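Local coordinates for xylulokinase (Brucella ovis, PDB 5VM1), which probably catalyses the ATP-dependent phosphorylation of D-xylulose to D-xylulose 5-phosphate, as a member of the FGGY family of carbohydrate kinases, at residues F338-S343 / Q478-L483; A381-L386 / A472-Y477. One frame throughout, in Å; residues are numbered along the deposited sequence.

Overall arrangement
Contacts 1 and 2 use successive turns of the C-terminal helix 470-488: 472-477 meets helix 367-390, and 478-483 meets the segment 338-343, which includes part of the short strand 337-339. Their centres lie about 10 Å apart, and both segments of contact 2 fall, in sequence, between those of contact 1. Y480 joins them, for its ring also packs against helix 367-390, with CE1 of Y480 3.5 Å from OD2 of D384. P340 reaches the same helix, its CG 4.2 Å from CB of A381. Both contacts are peripheral, about 24 and 23 Å from the centre of the chain, and away from the predicted proton acceptor D243 and the predicted substrate-binding residues M87 and H88.

Contact 1 (F338-S343 / Q478-L483)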
loop_
_atom_site.group_PDB
_atom_site.type_symbol
_atom_site.label_atom_id
_atom_site.label_comp_id
_atom_site.label_asym_id
_atom_site.label_seq_id
_atom_site.Cartn_x
_atom_site.Cartn_y
_atom_site.Cartn_z
ATOM N N PHE A 338 -2.476 -0.541 25.915
ATOM C CA PHE A 338 -3.063 0.407 24.969
ATOM C C PHE A 338 -3.690 -0.365 23.808
ATOM O O PHE A 338 -3.029 -1.203 23.180
ATOM C CB PHE A 338 -2.014 1.398 24.461
ATOM C CG PHE A 338 -2.529 2.378 23.455
ATOM C CD1 PHE A 338 -3.365 3.406 23.827
ATOM C CD2 PHE A 338 -2.166 2.279 22.137
ATOM C CE1 PHE A 338 -3.840 4.321 22.896
ATOM C CE2 PHE A 338 -2.631 3.186 21.203
ATOM C CZ PHE A 338 -3.464 4.207 21.585
ATOM N N LEU A 339 -4.984 -0.155 23.587
ATOM C CA LEU A 339 -5.624 -0.631 22.367
ATOM C C LEU A 339 -5.607 0.480 21.319
ATOM O O LEU A 339 -6.216 1.532 21.549
ATOM C CB LEU A 339 -7.052 -1.060 22.637
ATOM C CG LEU A 339 -7.386 -2.322 23.407
ATOM C CD1 LEU A 339 -8.831 -2.622 23.069
ATOM C CD2 LEU A 339 -6.511 -3.486 23.044
ATOM N N PRO A 340 -4.938 0.302 20.162
ATOM C CA PRO A 340 -4.764 1.427 19.224
ATOM C C PRO A 340 -5.931 1.659 18.268
ATOM O O PRO A 340 -5.719 2.087 17.130
ATOM C CB PRO A 340 -3.499 1.036 18.451
ATOM C CG PRO A 340 -3.496 -0.445 18.471
ATOM C CD PRO A 340 -4.162 -0.886 19.753
ATOM N N TYR A 341 -7.156 1.366 18.695
ATOM C CA TYR A 341 -8.318 1.379 17.806
ATOM C C TYR A 341 -8.966 2.757 17.724
ATOM O O TYR A 341 -10.206 2.861 17.765
ATOM C CB TYR A 341 -9.332 0.333 18.262
ATOM C CG TYR A 341 -8.769 -1.070 18.440
ATOM C CD1 TYR A 341 -7.741 -1.545 17.610
ATOM C CD2 TYR A 341 -9.257 -1.926 19.446
ATOM C CE1 TYR A 341 -7.208 -2.829 17.776
ATOM C CE2 TYR A 341 -8.752 -3.227 19.607
ATOM C CZ TYR A 341 -7.724 -3.669 18.768
ATOM O OH TYR A 341 -7.207 -4.946 18.900
ATOM N N LEU A 342 -8.164 3.825 17.589
ATOM C CA LEU A 342 -8.697 5.191 17.567
ATOM C C LEU A 342 -9.670 5.434 16.418
ATOM O O LEU A 342 -10.511 6.342 16.512
ATOM C CB LEU A 342 -7.554 6.203 17.462
ATOM C CG LEU A 342 -6.511 6.070 18.576
ATOM C CD1 LEU A 342 -5.293 6.842 18.185
ATOM C CD2 LEU A 342 -7.039 6.527 19.919
ATOM N N SER A 343 -9.590 4.623 15.350
ATOM C CA SER A 343 -10.424 4.742 14.159
ATOM C C SER A 343 -11.174 3.460 13.881
ATOM O O SER A 343 -11.458 3.159 12.720
ATOM C CB SER A 343 -9.599 5.098 12.926
ATOM O OG SER A 343 -8.800 6.238 13.151
ATOM N N GLN A 478 -1.550 -11.407 25.940
ATOM C CA GLN A 478 -2.831 -12.025 26.279
ATOM C C GLN A 478 -3.778 -11.021 26.941
ATOM O O GLN A 478 -4.985 -11.027 26.664
ATOM C CB GLN A 478 -2.605 -13.256 27.159
ATOM C CG GLN A 478 -1.898 -14.404 26.414
ATOM C CD GLN A 478 -2.737 -14.996 25.282
ATOM O OE1 GLN A 478 -3.954 -14.784 25.211
ATOM N NE2 GLN A 478 -2.074 -15.682 24.350
ATOM N N ARG A 479 -3.242 -10.127 27.784
ATOM C CA ARG A 479 -4.041 -9.036 28.338
ATOM C C ARG A 479 -4.645 -8.185 27.226
ATOM O O ARG A 479 -5.858 -7.955 27.187
ATOM C CB ARG A 479 -3.157 -8.170 29.240
ATOM C CG ARG A 479 -3.578 -8.030 30.707
ATOM C CD ARG A 479 -2.344 -8.138 31.616
ATOM N NE ARG A 479 -1.335 -7.137 31.263
ATOM C CZ ARG A 479 -0.025 -7.279 31.463
ATOM N NH1 ARG A 479 0.453 -8.403 32.015
ATOM N NH2 ARG A 479 0.814 -6.296 31.096
ATOM N N TYR A 480 -3.819 -7.787 26.260
ATOM C CA TYR A 480 -4.293 -6.983 25.139
ATOM C C TYR A 480 -5.380 -7.717 24.363
ATOM O O TYR A 480 -6.371 -7.115 23.930
ATOM C CB TYR A 480 -3.093 -6.646 24.247
ATOM C CG TYR A 480 -3.378 -6.032 22.893
ATOM C CD1 TYR A 480 -3.758 -6.826 21.804
ATOM C CD2 TYR A 480 -3.202 -4.675 22.685
ATOM C CE1 TYR A 480 -3.997 -6.277 20.567
ATOM C CE2 TYR A 480 -3.444 -4.111 21.450
ATOM C CZ TYR A 480 -3.834 -4.918 20.388
ATOM O OH TYR A 480 -4.052 -4.356 19.148
ATOM N N HIS A 481 -5.198 -9.019 24.169
ATOM C CA HIS A 481 -6.142 -9.809 23.392
ATOM C C HIS A 481 -7.480 -9.971 24.117
ATOM O O HIS A 481 -8.539 -9.957 23.477
ATOM C CB HIS A 481 -5.516 -11.161 23.068
ATOM C CG HIS A 481 -6.296 -11.961 22.075
ATOM N ND1 HIS A 481 -6.647 -13.276 22.285
ATOM C CD2 HIS A 481 -6.774 -11.632 20.851
ATOM C CE1 HIS A 481 -7.318 -13.720 21.240
ATOM N NE2 HIS A 481 -7.414 -12.740 20.358
ATOM N N ALA A 482 -7.453 -10.173 25.449
ATOM C CA ALA A 482 -8.677 -10.329 26.243
ATOM C C ALA A 482 -9.475 -9.033 26.358
ATOM O O ALA A 482 -10.679 -9.082 26.619
ATOM C CB ALA A 482 -8.351 -10.856 27.636
ATOM N N LEU A 483 -8.830 -7.879 26.199
ATOM C CA LEU A 483 -9.548 -6.616 26.282
ATOM C C LEU A 483 -10.535 -6.442 25.136
ATOM O O LEU A 483 -11.570 -5.787 25.322
ATOM C CB LEU A 483 -8.562 -5.455 26.319
ATOM C CG LEU A 483 -8.352 -5.022 27.769
ATOM C CD1 LEU A 483 -7.179 -4.072 27.935
ATOM C CD2 LEU A 483 -9.627 -4.399 28.292
HETATM O O HOH W 1 -5.328 -5.850 17.582
HETATM O O HOH W 2 -7.185 -6.550 21.013
#
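A buried, largely apolar contact with a water-bridged polar edge sets the ring of Y480, on the C-terminal helix 470-488, against L339, P340 and Y341 in the segment 338-343, which includes part of the short strand 337-339. Y480 has CG anti to its backbone N (chi1 169°), which extends the ring from the helix toward that segment. On the other side, CD2 of L339 sits over a face of the Y480 ring in a CH-pi contact, 3.8 Å from the centroid and displaced toward the rim. The second methyl, CD1, lies more loosely against the next turn of the helix, 4.3 Å from CB of L483.

Around the rim of the same ring, the carbonyl O of F338 lies in the ring plane, 3.4 Å from CE2 of Y480, and CD of P340 comes in at the edge 3.7 Å from that carbon. Y341 approaches Y480 from the opposite direction, and the phenol oxygens, OH of Y341 and OH of Y480, end up 3.2 Å apart. A water lying in the planes of both rings is hydrogen-bonded to the two hydroxyls. A second water bonds to OH of Y341, at 2.7 Å, and donates to the backbone O of Y480, at 3.1 Å. Beyond the two segments, F380 meets the Y480 ring, V378 of the same helix 367-390 touches P340, and the backbone of L339 pairs with S357 in the small antiparallel sheet.

The chemistry is thus divided: L339 and P340 pack on one face and the edge of the Y480 ring, while two waters connect Y341 to the hydroxyl and the backbone O of Y480.

Contact 2 (A381-L386 / A472-Y477); sequences AIRDNL and AYDEAY
R383 lays its guanidinium flat on the ring of Y477, the two planes only 8° apart and their centres separated by 4.1 Å. The overlap is displaced: the guanidinium centre sits over CD2, at the flank of the ring, giving an off-centre cation-pi interaction. Bends at chi2 and chi3 fold the arginine chain over the ring, and its CG makes a CH-pi contact 3.8 Å from the Y477 centroid. Aliphatic and charged parts of one side chain therefore share a single aromatic surface.

Past the ring, NH1 of R383 forms a salt bridge with OD1 of D474, one helical turn before Y477. The carboxylate oxygen arrives at the edge of the guanidinium, near its plane, although the two groups are turned 68° apart. At its far end Y477 donates its hydroxyl hydrogen to OD1 of D384. That oxygen lies in the plane of the phenol, with the carboxylate standing steeply across it. Both modelled separations are too short to be taken literally at this resolution.

These side chains span the segments 381-386 and 472-477, of helices 367-390 and 470-488, whose axes cross nearly at right angles 12.0 Å apart. D384 is buried, and Y480, H481 and Y349 also touch its side chain, while L419 of helix 409-419 packs on R383.

One ion pair and one neutral-donor hydrogen bond run in opposite directions across the crossing: an arginine reaches out to a surface aspartate, and a tyrosine reaches back to a buried one. The D474 carboxylate probably offsets the positive charge of the stacked guanidinium, and the Y477 hydroxyl gives the buried D384 a polar partner.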
loop_
_atom_site.group_PDB
_atom_site.type_symbol
_atom_site.label_atom_id
_atom_site.label_comp_id
_atom_site.label_asym_id
_atom_site.label_seq_id
_atom_site.Cartn_x
_atom_site.Cartn_y
_atom_site.Cartn_z
ATOM N N ALA A 381 -1.030 -5.412 18.069
ATOM C CA ALA A 381 -1.877 -5.418 16.874
ATOM C C ALA A 381 -1.161 -6.067 15.696
ATOM O O ALA A 381 -1.767 -6.829 14.941
ATOM C CB ALA A 381 -2.300 -3.999 16.507
ATOM N N ILE A 382 0.128 -5.773 15.512
ATOM C CA ILE A 382 0.892 -6.469 14.478
ATOM C C ILE A 382 0.895 -7.976 14.736
ATOM O O ILE A 382 0.745 -8.775 13.814
ATOM C CB ILE A 382 2.328 -5.911 14.403
ATOM C CG1 ILE A 382 2.320 -4.443 13.984
ATOM C CG2 ILE A 382 3.159 -6.711 13.403
ATOM C CD1 ILE A 382 3.634 -3.792 14.131
ATOM N N ARG A 383 1.040 -8.391 15.989
ATOM C CA ARG A 383 0.995 -9.820 16.288
ATOM C C ARG A 383 -0.393 -10.398 16.013
ATOM O O ARG A 383 -0.519 -11.555 15.596
ATOM C CB ARG A 383 1.486 -10.066 17.725
ATOM C CG ARG A 383 0.668 -10.930 18.587
ATOM C CD ARG A 383 1.357 -12.203 18.943
ATOM N NE ARG A 383 2.167 -12.191 20.167
ATOM C CZ ARG A 383 2.251 -13.244 20.990
ATOM N NH1 ARG A 383 3.016 -13.209 22.080
ATOM N NH2 ARG A 383 1.536 -14.340 20.729
ATOM N N ASP A 384 -1.447 -9.619 16.260
ATOM C CA ASP A 384 -2.768 -10.035 15.808
ATOM C C ASP A 384 -2.812 -10.186 14.287
ATOM O O ASP A 384 -3.454 -11.106 13.757
ATOM C CB ASP A 384 -3.849 -9.065 16.298
ATOM C CG ASP A 384 -4.413 -9.461 17.642
ATOM O OD1 ASP A 384 -4.214 -10.640 18.041
ATOM O OD2 ASP A 384 -5.114 -8.634 18.275
ATOM N N ASN A 385 -2.134 -9.297 13.566
ATOM C CA ASN A 385 -2.115 -9.411 12.114
ATOM C C ASN A 385 -1.356 -10.655 11.656
ATOM O O ASN A 385 -1.824 -11.380 10.768
ATOM C CB ASN A 385 -1.538 -8.139 11.505
ATOM C CG ASN A 385 -2.597 -7.090 11.322
ATOM O OD1 ASN A 385 -2.954 -6.705 10.199
ATOM N ND2 ASN A 385 -3.171 -6.667 12.442
ATOM N N LEU A 386 -0.189 -10.923 12.258
ATOM C CA LEU A 386 0.585 -12.104 11.891
ATOM C C LEU A 386 -0.215 -13.378 12.131
ATOM O O LEU A 386 -0.136 -14.328 11.340
ATOM C CB LEU A 386 1.916 -12.126 12.648
ATOM C CG LEU A 386 2.856 -13.329 12.458
ATOM C CD1 LEU A 386 4.319 -12.911 12.547
ATOM C CD2 LEU A 386 2.599 -14.428 13.452
ATOM N N ALA A 472 7.207 -12.274 29.270
ATOM C CA ALA A 472 6.440 -11.122 29.730
ATOM C C ALA A 472 5.627 -10.513 28.596
ATOM O O ALA A 472 4.497 -10.061 28.810
ATOM C CB ALA A 472 7.363 -10.084 30.370
ATOM N N TYR A 473 6.165 -10.529 27.370
ATOM C CA TYR A 473 5.400 -10.010 26.239
ATOM C C TYR A 473 4.208 -10.903 25.902
ATOM O O TYR A 473 3.170 -10.380 25.487
ATOM C CB TYR A 473 6.300 -9.826 25.009
ATOM C CG TYR A 473 6.754 -8.401 24.782
ATOM C CD1 TYR A 473 7.692 -7.802 25.627
ATOM C CD2 TYR A 473 6.202 -7.628 23.759
ATOM C CE1 TYR A 473 8.098 -6.486 25.439
ATOM C CE2 TYR A 473 6.602 -6.290 23.575
ATOM C CZ TYR A 473 7.550 -5.737 24.413
ATOM O OH TYR A 473 7.940 -4.430 24.241
ATOM N N ASP A 474 4.332 -12.233 26.059
ATOM C CA ASP A 474 3.170 -13.119 25.897
ATOM C C ASP A 474 2.091 -12.796 26.915
ATOM O O ASP A 474 0.896 -12.700 26.589
ATOM C CB ASP A 474 3.562 -14.589 26.079
ATOM C CG ASP A 474 4.194 -15.211 24.847
ATOM O OD1 ASP A 474 4.133 -14.625 23.734
ATOM O OD2 ASP A 474 4.760 -16.322 25.020
ATOM N N GLU A 475 2.506 -12.622 28.163
ATOM C CA GLU A 475 1.562 -12.324 29.222
ATOM C C GLU A 475 0.849 -11.013 28.917
ATOM O O GLU A 475 -0.382 -10.932 29.004
ATOM C CB GLU A 475 2.337 -12.301 30.539
ATOM C CG GLU A 475 1.605 -12.016 31.811
ATOM C CD GLU A 475 2.597 -11.801 32.933
ATOM O OE1 GLU A 475 2.446 -10.817 33.693
ATOM O OE2 GLU A 475 3.554 -12.607 33.023
ATOM N N ALA A 476 1.607 -9.995 28.493
ATOM C CA ALA A 476 1.002 -8.720 28.131
ATOM C C ALA A 476 0.187 -8.833 26.842
ATOM O O ALA A 476 -0.862 -8.184 26.704
ATOM C CB ALA A 476 2.080 -7.644 28.003
ATOM N N TYR A 477 0.652 -9.639 25.882
ATOM C CA TYR A 477 -0.146 -9.844 24.680
ATOM C C TYR A 477 -1.512 -10.427 25.027
ATOM O O TYR A 477 -2.535 -9.997 24.479
ATOM C CB TYR A 477 0.561 -10.751 23.653
ATOM C CG TYR A 477 -0.444 -11.141 22.588
ATOM C CD1 TYR A 477 -0.906 -10.189 21.666
ATOM C CD2 TYR A 477 -1.004 -12.426 22.552
ATOM C CE1 TYR A 477 -1.879 -10.504 20.734
ATOM C CE2 TYR A 477 -1.968 -12.758 21.623
ATOM C CZ TYR A 477 -2.399 -11.802 20.716
ATOM O OH TYR A 477 -3.354 -12.146 19.803
#